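Nicotinate-nucleotide pyrophosphorylase (Ehrlichia chaffeensis, PDB 3L0G) probably catalyses the phosphoribosyl transfer and decarboxylation that turn quinolinate into nicotinate mononucleotide on the route to NAD(+). Local coordinates at residues R151-K162 and S172-G180; S252-V260 and V273-I281. All blocks are in the same frame, centred on the assembly; numbering follows the deposited sequence. Where two conformers were deposited one is given.

Interaction 1: R151-K162 and S172-G180; sequences RKTTPGLRMLDK and SYRDNLCDG. With FMT (formic acid), chain J.
The guanidinium of R151 lies flat against L177, whose CD2 methyl sits over the centre of one face, 3.4 Å from CZ. A sharp bend of the arginine chain at chi3 (50°) turns the group across the leucine, and its NH1 makes a salt bridge with D37 of the second subunit. At the edge of the same guanidinium, NH2 donates to O2 of a formate, 3.0 Å away. R174 meets that formate in a two-pronged grip, NE to O1 at 2.8 Å and NH2 to O2, both bonds nearly straight. K184 adds a further bond. The formate, probably from the crystallisation liquor, lies between two arginines whose planes are 74° apart; its charge would probably offset theirs, and its place is consistent with a pocket suited to anions.

Backbone carbonyls take the next bonds. R158 is bent at chi2 and chi3; its NH1 donates to D175 O, 3.1 Å away, on a lone pair in the carbonyl plane, and is salt-bridged to the same D37 of the second subunit, while NE donates to T153 OG1 and fixes the rotation of the group. The buried ammonium of K162 is met by R174 O, nearly along the C=O axis, and by S172 OG, each 2.9 Å from NZ, and S149 is a further partner. M159 lays SD and CE across the D175 carboxylate.

These side chains tie the start of helix 158-167, and the loop before it, to the loop that runs on to strand 181-183, while helices 116-139 and 27-38 pack on T154, L157, L160 and D161.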
loop_
_atom_site.group_PDB
_atom_site.type_symbol
_atom_site.label_atom_id
_atom_site.label_comp_id
_atom_site.label_asym_id
_atom_site.label_seq_id
_atom_site.Cartn_x
_atom_site.Cartn_y
_atom_site.Cartn_z
ATOM N N ARG C 151 17.723 11.815 -3.966
ATOM C CA ARG C 151 17.167 10.534 -3.643
ATOM C C ARG C 151 17.688 9.962 -2.311
ATOM O O ARG C 151 17.353 8.826 -1.942
ATOM C CB ARG C 151 17.362 9.542 -4.816
ATOM C CG ARG C 151 16.359 9.837 -5.998
ATOM C CD ARG C 151 16.691 9.119 -7.291
ATOM N NE ARG C 151 16.914 7.695 -7.084
ATOM C CZ ARG C 151 18.108 7.084 -7.079
ATOM N NH1 ARG C 151 18.181 5.792 -6.814
ATOM N NH2 ARG C 151 19.225 7.736 -7.366
ATOM N N LYS C 152 18.442 10.773 -1.567
ATOM C CA LYS C 152 18.901 10.398 -0.246
ATOM C C LYS C 152 17.822 10.806 0.734
ATOM O O LYS C 152 18.003 11.671 1.610
ATOM C CB LYS C 152 20.226 11.062 0.080
ATOM C CG LYS C 152 21.352 10.643 -0.830
ATOM C CD LYS C 152 22.545 11.565 -0.661
ATOM C CE LYS C 152 23.809 10.930 -1.186
ATOM N NZ LYS C 152 24.700 11.944 -1.760
ATOM N N THR C 153 16.682 10.145 0.564
ATOM C CA THR C 153 15.526 10.346 1.391
ATOM C C THR C 153 15.401 9.217 2.428
ATOM O O THR C 153 16.125 8.220 2.393
ATOM C CB THR C 153 14.300 10.428 0.447
ATOM O OG1 THR C 153 14.342 9.328 -0.472
ATOM C CG2 THR C 153 14.338 11.727 -0.393
ATOM N N THR C 154 14.461 9.380 3.349
ATOM C CA THR C 154 14.153 8.396 4.362
ATOM C C THR C 154 13.428 7.226 3.668
ATOM O O THR C 154 12.474 7.454 2.915
ATOM C CB THR C 154 13.247 9.018 5.442
ATOM O OG1 THR C 154 13.763 10.303 5.819
ATOM C CG2 THR C 154 13.113 8.113 6.686
ATOM N N PRO C 155 13.918 5.981 3.877
ATOM C CA PRO C 155 13.327 4.806 3.265
ATOM C C PRO C 155 11.849 4.695 3.534
ATOM O O PRO C 155 11.420 4.783 4.676
ATOM C CB PRO C 155 14.096 3.646 3.901
ATOM C CG PRO C 155 15.492 4.247 4.087
ATOM C CD PRO C 155 15.184 5.661 4.581
ATOM N N GLY C 156 11.074 4.554 2.465
ATOM C CA GLY C 156 9.629 4.486 2.568
ATOM C C GLY C 156 8.921 5.814 2.542
ATOM O O GLY C 156 7.705 5.847 2.441
ATOM N N LEU C 157 9.663 6.908 2.667
ATOM C CA LEU C 157 9.106 8.257 2.631
ATOM C C LEU C 157 9.635 9.129 1.494
ATOM O O LEU C 157 9.717 10.361 1.630
ATOM C CB LEU C 157 9.362 8.936 3.973
ATOM C CG LEU C 157 8.796 8.192 5.201
ATOM C CD1 LEU C 157 9.134 8.903 6.504
ATOM C CD2 LEU C 157 7.282 8.005 5.115
ATOM N N ARG C 158 10.001 8.510 0.375
ATOM C CA ARG C 158 10.544 9.272 -0.748
ATOM C C ARG C 158 9.646 10.429 -1.108
ATOM O O ARG C 158 10.095 11.572 -1.307
ATOM C CB ARG C 158 10.693 8.378 -1.997
ATOM C CG ARG C 158 10.929 9.110 -3.320
ATOM C CD ARG C 158 12.205 9.946 -3.369
ATOM N NE ARG C 158 13.373 9.174 -2.991
ATOM C CZ ARG C 158 13.893 8.179 -3.706
ATOM N NH1 ARG C 158 13.387 7.820 -4.898
ATOM N NH2 ARG C 158 14.933 7.524 -3.221
ATOM N N MET C 159 8.361 10.115 -1.256
ATOM C CA MET C 159 7.451 11.112 -1.811
ATOM C C MET C 159 7.095 12.125 -0.731
ATOM O O MET C 159 7.023 13.302 -1.023
ATOM C CB MET C 159 6.213 10.444 -2.470
ATOM C CG MET C 159 6.532 9.699 -3.778
ATOM S SD MET C 159 7.402 10.720 -5.012
ATOM C CE MET C 159 6.080 11.906 -5.396
ATOM N N LEU C 160 6.900 11.704 0.522
ATOM C CA LEU C 160 6.683 12.712 1.589
ATOM C C LEU C 160 7.880 13.675 1.723
ATOM O O LEU C 160 7.707 14.871 1.963
ATOM C CB LEU C 160 6.434 12.050 2.937
ATOM C CG LEU C 160 6.284 13.005 4.123
ATOM C CD1 LEU C 160 5.168 14.038 3.866
ATOM C CD2 LEU C 160 6.060 12.224 5.379
ATOM N N ASP C 161 9.095 13.152 1.573
ATOM C CA ASP C 161 10.312 13.968 1.775
ATOM C C ASP C 161 10.451 14.983 0.648
ATOM O O ASP C 161 10.647 16.190 0.894
ATOM C CB ASP C 161 11.560 13.088 1.930
ATOM C CG ASP C 161 11.638 12.386 3.311
ATOM O OD1 ASP C 161 10.664 12.455 4.114
ATOM O OD2 ASP C 161 12.678 11.737 3.582
ATOM N N LYS C 162 10.264 14.519 -0.586
ATOM C CA LYS C 162 10.326 15.424 -1.722
ATOM C C LYS C 162 9.183 16.446 -1.676
ATOM O O LYS C 162 9.405 17.582 -1.997
ATOM C CB LYS C 162 10.370 14.685 -3.063
ATOM C CG LYS C 162 11.765 14.120 -3.379
ATOM C CD LYS C 162 11.761 13.294 -4.614
ATOM C CE LYS C 162 13.172 12.949 -5.055
ATOM N NZ LYS C 162 13.854 14.142 -5.570
ATOM N N SER C 172 12.455 19.571 -7.390
ATOM C CA SER C 172 12.944 18.203 -7.612
ATOM C C SER C 172 13.138 17.887 -9.087
ATOM O O SER C 172 12.215 18.034 -9.850
ATOM C CB SER C 172 11.946 17.211 -7.074
ATOM O OG SER C 172 12.366 15.876 -7.315
ATOM N N TYR C 173 14.330 17.411 -9.453
ATOM C CA TYR C 173 14.600 16.920 -10.818
ATOM C C TYR C 173 13.752 15.725 -11.202
ATOM O O TYR C 173 13.203 15.654 -12.302
ATOM C CB TYR C 173 16.074 16.557 -10.966
ATOM C CG TYR C 173 16.426 16.013 -12.337
ATOM C CD1 TYR C 173 16.227 16.773 -13.476
ATOM C CD2 TYR C 173 16.975 14.762 -12.490
ATOM C CE1 TYR C 173 16.561 16.263 -14.743
ATOM C CE2 TYR C 173 17.289 14.251 -13.735
ATOM C CZ TYR C 173 17.073 14.985 -14.857
ATOM O OH TYR C 173 17.405 14.460 -16.106
ATOM N N ARG C 174 13.651 14.765 -10.293
ATOM C CA ARG C 174 12.938 13.546 -10.565
ATOM C C ARG C 174 12.513 12.902 -9.252
ATOM O O ARG C 174 13.118 13.147 -8.238
ATOM C CB ARG C 174 13.825 12.587 -11.364
ATOM C CG ARG C 174 14.969 11.928 -10.570
ATOM C CD ARG C 174 15.897 11.146 -11.538
ATOM N NE ARG C 174 17.081 10.646 -10.852
ATOM C CZ ARG C 174 17.839 9.630 -11.258
ATOM N NH1 ARG C 174 17.567 8.982 -12.380
ATOM N NH2 ARG C 174 18.855 9.227 -10.505
ATOM N N ASP C 175 11.462 12.102 -9.305
ATOM C CA ASP C 175 10.923 11.425 -8.147
ATOM C C ASP C 175 11.713 10.171 -7.835
ATOM O O ASP C 175 11.911 9.841 -6.681
ATOM C CB ASP C 175 9.456 11.070 -8.358
ATOM C CG ASP C 175 8.532 12.283 -8.285
ATOM O OD1 ASP C 175 8.918 13.357 -7.827
ATOM O OD2 ASP C 175 7.380 12.139 -8.695
ATOM N N ASN C 176 12.189 9.479 -8.847
ATOM C CA ASN C 176 12.862 8.208 -8.648
ATOM C C ASN C 176 13.566 7.781 -9.925
ATOM O O ASN C 176 13.790 8.604 -10.772
ATOM C CB ASN C 176 11.862 7.164 -8.162
ATOM C CG ASN C 176 10.781 6.872 -9.163
ATOM O OD1 ASN C 176 10.873 7.233 -10.360
ATOM N ND2 ASN C 176 9.757 6.150 -8.701
ATOM N N LEU C 177 13.954 6.525 -10.050
ATOM C CA LEU C 177 14.762 6.084 -11.183
ATOM C C LEU C 177 14.007 5.934 -12.504
ATOM O O LEU C 177 14.640 5.743 -13.549
ATOM C CB LEU C 177 15.465 4.771 -10.849
ATOM C CG LEU C 177 16.552 4.908 -9.780
ATOM C CD1 LEU C 177 17.109 3.554 -9.429
ATOM C CD2 LEU C 177 17.629 5.896 -10.241
ATOM N N CYS C 178 12.673 5.973 -12.451
ATOM C CA CYS C 178 11.836 5.865 -13.631
ATOM C C CYS C 178 11.593 7.156 -14.407
ATOM O O CYS C 178 11.328 7.079 -15.605
ATOM C CB CYS C 178 10.442 5.308 -13.268
ATOM S SG CYS C 178 10.443 3.939 -12.114
ATOM N N ASP C 179 11.645 8.328 -13.777
ATOM C CA ASP C 179 11.114 9.538 -14.452
ATOM C C ASP C 179 12.133 10.626 -14.783
ATOM O O ASP C 179 11.760 11.780 -14.996
ATOM C CB ASP C 179 9.955 10.157 -13.666
ATOM C CG ASP C 179 10.364 10.574 -12.284
ATOM O OD1 ASP C 179 9.851 11.600 -11.743
ATOM O OD2 ASP C 179 11.225 9.851 -11.731
ATOM N N GLY C 180 13.405 10.260 -14.828
ATOM C CA GLY C 180 14.408 11.099 -15.433
ATOM C C GLY C 180 15.732 10.366 -15.553
ATOM O O GLY C 180 16.008 9.441 -14.801
HETATM C C FMT J . 18.838 11.725 -7.888
HETATM O O1 FMT J . 17.849 12.053 -8.557
HETATM O O2 FMT J . 19.454 10.666 -8.070
#

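Interaction 2: S252-V260 and V273-I281; sequences SVLEVSGCV and VDYISIGCI. With EDO (1,2-ethanediol), chain I.
V256 N and Y275 O, 3.0 Å apart, form one of the backbone bonds joining two parallel strands; V256 O takes S277 N in return, and G258 N continues the pairing to S277 O. At the opening end L254 O accepts from both D274 N and Y275 N, and the D274 side chain answers with OD2 2.9 Å from L254 N, on the anti lone pair. A water bridges the same oxygen to S252 O.

On the face with Y275 and S277, E255 (CG anti to its N, chi1 172°) reaches across beside S277 on the neighbouring strand, where OE1 accepts from O2 of an ethanediol; the approach of S277 OG to OE1 is too short to be taken at face value. OE2 is salt-bridged to R148, which makes a cation-pi contact with Y275.

Among apolar contacts, V253 CG1 abuts the Y275 ring edge on that face; on the opposite one V256 CG2 touches V273 CG1 at 3.8 Å, and V260 CG2 meets I276 CG2 under helix 262-269.

A disulfide, C259 SG to C280 SG at 2.1 Å, closes the far end; both cysteines were deposited in two conformers. The strands pair in a beta-alpha-beta crossover through helix 262-269, in the open alpha/beta barrel of the quinolinate phosphoribosyltransferases.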
loop_
_atom_site.group_PDB
_atom_site.type_symbol
_atom_site.label_atom_id
_atom_site.label_comp_id
_atom_site.label_asym_id
_atom_site.label_seq_id
_atom_site.Cartn_x
_atom_site.Cartn_y
_atom_site.Cartn_z
ATOM N N SER C 252 24.915 24.469 -20.755
ATOM C CA SER C 252 24.203 23.410 -20.066
ATOM C C SER C 252 23.712 23.954 -18.728
ATOM O O SER C 252 24.235 24.927 -18.213
ATOM C CB SER C 252 25.113 22.164 -19.933
ATOM O OG SER C 252 24.689 21.275 -18.928
ATOM N N VAL C 253 22.653 23.349 -18.204
ATOM C CA VAL C 253 22.230 23.617 -16.850
ATOM C C VAL C 253 23.371 23.104 -15.947
ATOM O O VAL C 253 24.020 22.117 -16.281
ATOM C CB VAL C 253 20.862 22.931 -16.552
ATOM C CG1 VAL C 253 20.591 22.848 -15.052
ATOM C CG2 VAL C 253 19.697 23.684 -17.314
ATOM N N LEU C 254 23.651 23.804 -14.856
ATOM C CA LEU C 254 24.682 23.384 -13.878
ATOM C C LEU C 254 24.093 23.304 -12.506
ATOM O O LEU C 254 23.520 24.285 -12.007
ATOM C CB LEU C 254 25.846 24.398 -13.807
ATOM C CG LEU C 254 27.120 24.153 -14.594
ATOM C CD1 LEU C 254 28.143 25.281 -14.332
ATOM C CD2 LEU C 254 27.685 22.773 -14.219
ATOM N N GLU C 255 24.313 22.166 -11.858
ATOM C CA GLU C 255 23.795 21.914 -10.528
ATOM C C GLU C 255 24.966 21.504 -9.660
ATOM O O GLU C 255 25.782 20.705 -10.107
ATOM C CB GLU C 255 22.791 20.773 -10.593
ATOM C CG GLU C 255 22.310 20.285 -9.273
ATOM C CD GLU C 255 21.043 19.449 -9.405
ATOM O OE1 GLU C 255 20.930 18.465 -8.665
ATOM O OE2 GLU C 255 20.180 19.779 -10.249
ATOM N N VAL C 256 25.047 22.035 -8.448
ATOM C CA VAL C 256 26.041 21.589 -7.468
ATOM C C VAL C 256 25.304 20.660 -6.530
ATOM O O VAL C 256 24.237 21.017 -6.026
ATOM C CB VAL C 256 26.656 22.770 -6.672
ATOM C CG1 VAL C 256 27.553 22.266 -5.510
ATOM C CG2 VAL C 256 27.456 23.718 -7.604
ATOM N N SER C 257 25.869 19.475 -6.309
ATOM C CA SER C 257 25.283 18.487 -5.423
ATOM C C SER C 257 26.248 18.165 -4.304
ATOM O O SER C 257 27.457 18.033 -4.521
ATOM C CB SER C 257 24.965 17.201 -6.167
ATOM O OG SER C 257 23.881 16.518 -5.529
ATOM N N GLY C 258 25.696 18.072 -3.097
ATOM C CA GLY C 258 26.440 17.706 -1.897
ATOM C C GLY C 258 25.775 18.326 -0.686
ATOM O O GLY C 258 24.926 19.232 -0.827
ATOM N N CYS C 259 26.161 17.870 0.505
ATOM C CA CYS C 259 25.631 18.435 1.765
ATOM C C CYS C 259 26.307 19.755 2.127
ATOM O O CYS C 259 27.070 19.823 3.090
ATOM C CB CYS C 259 25.797 17.465 2.950
ATOM S SG CYS C 259 24.662 16.094 2.976
ATOM N N VAL C 260 26.008 20.808 1.380
ATOM C CA VAL C 260 26.497 22.146 1.659
ATOM C C VAL C 260 26.083 22.577 3.065
ATOM O O VAL C 260 24.957 22.350 3.463
ATOM C CB VAL C 260 25.857 23.150 0.652
ATOM C CG1 VAL C 260 26.699 24.454 0.547
ATOM C CG2 VAL C 260 25.689 22.512 -0.679
ATOM N N VAL C 273 25.717 29.016 -10.799
ATOM C CA VAL C 273 25.081 27.728 -11.050
ATOM C C VAL C 273 23.544 27.922 -11.022
ATOM O O VAL C 273 23.063 28.947 -10.548
ATOM C CB VAL C 273 25.590 26.671 -10.037
ATOM C CG1 VAL C 273 27.098 26.407 -10.268
ATOM C CG2 VAL C 273 25.307 27.080 -8.576
ATOM N N ASP C 274 22.794 26.973 -11.552
ATOM C CA ASP C 274 21.322 27.058 -11.606
ATOM C C ASP C 274 20.618 26.409 -10.418
ATOM O O ASP C 274 19.588 26.899 -9.944
ATOM C CB ASP C 274 20.812 26.388 -12.883
ATOM C CG ASP C 274 21.413 27.014 -14.143
ATOM O OD1 ASP C 274 21.154 28.198 -14.386
ATOM O OD2 ASP C 274 22.174 26.335 -14.866
ATOM N N TYR C 275 21.182 25.306 -9.946
ATOM C CA TYR C 275 20.568 24.514 -8.896
ATOM C C TYR C 275 21.613 24.130 -7.860
ATOM O O TYR C 275 22.787 23.964 -8.192
ATOM C CB TYR C 275 19.970 23.246 -9.498
ATOM C CG TYR C 275 18.837 23.505 -10.483
ATOM C CD1 TYR C 275 17.577 23.861 -10.021
ATOM C CD2 TYR C 275 19.021 23.392 -11.852
ATOM C CE1 TYR C 275 16.537 24.075 -10.867
ATOM C CE2 TYR C 275 17.950 23.637 -12.749
ATOM C CZ TYR C 275 16.717 23.968 -12.232
ATOM O OH TYR C 275 15.636 24.227 -13.032
ATOM N N ILE C 276 21.177 23.980 -6.613
ATOM C CA ILE C 276 21.969 23.261 -5.615
ATOM C C ILE C 276 21.103 22.156 -4.989
ATOM O O ILE C 276 20.059 22.439 -4.370
ATOM C CB ILE C 276 22.550 24.204 -4.541
ATOM C CG1 ILE C 276 23.472 25.243 -5.208
ATOM C CG2 ILE C 276 23.345 23.397 -3.468
ATOM C CD1 ILE C 276 23.711 26.494 -4.347
ATOM N N SER C 277 21.564 20.912 -5.166
ATOM C CA SER C 277 20.956 19.695 -4.624
ATOM C C SER C 277 21.596 19.363 -3.283
ATOM O O SER C 277 22.808 19.281 -3.222
ATOM C CB SER C 277 21.234 18.513 -5.557
ATOM O OG SER C 277 20.175 18.295 -6.450
ATOM N N ILE C 278 20.802 19.119 -2.239
ATOM C CA ILE C 278 21.336 18.941 -0.900
ATOM C C ILE C 278 20.747 17.680 -0.249
ATOM O O ILE C 278 19.560 17.624 0.007
ATOM C CB ILE C 278 21.029 20.170 -0.002
ATOM C CG1 ILE C 278 21.507 21.454 -0.663
ATOM C CG2 ILE C 278 21.711 20.006 1.352
ATOM C CD1 ILE C 278 21.112 22.700 0.102
ATOM N N GLY C 279 21.597 16.681 -0.001
ATOM C CA GLY C 279 21.181 15.407 0.599
ATOM C C GLY C 279 20.694 15.602 2.020
ATOM O O GLY C 279 19.707 15.003 2.424
ATOM N N CYS C 280 21.342 16.491 2.759
ATOM C CA CYS C 280 21.087 16.664 4.181
ATOM C C CYS C 280 19.804 17.495 4.510
ATOM O O CYS C 280 19.551 17.801 5.658
ATOM C CB CYS C 280 22.359 17.241 4.847
ATOM S SG CYS C 280 23.840 16.091 4.868
ATOM N N ILE C 281 18.993 17.868 3.504
ATOM C CA ILE C 281 17.647 18.423 3.799
ATOM C C ILE C 281 16.542 17.351 3.895
ATOM O O ILE C 281 15.436 17.650 4.348
ATOM C CB ILE C 281 17.207 19.560 2.874
ATOM C CG1 ILE C 281 17.189 19.142 1.394
ATOM C CG2 ILE C 281 18.123 20.764 3.084
ATOM C CD1 ILE C 281 16.653 20.242 0.446
HETATM C C1 EDO I . 20.421 15.391 -8.230
HETATM O O1 EDO I . 19.784 14.956 -7.035
HETATM C C2 EDO I . 19.379 15.832 -9.261
HETATM O O2 EDO I . 18.830 17.134 -8.980
HETATM O O HOH W 1 23.974 27.172 -16.646
#

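Interactions 1 and 2 illustrate how one domain divides its chemistry. Interaction 2 joins neighbouring strands of the parallel sheet: backbone bonds set its register, aliphatic side chains pack one face under a helix, and no other chain touches it. Interaction 1 involves no strand pairing; long cationic side chains bind carbonyls and an anion, and the second subunit borders it. Both are partly buried, but buried residues make up a larger share of interaction 2. The two segment pairs follow each other along the chain, with centres 15 Å apart, and meet where K152 CD packs on G279 CA at 4.3 Å, so the loop before helix 158-167 touches the turn that follows strand 275-277.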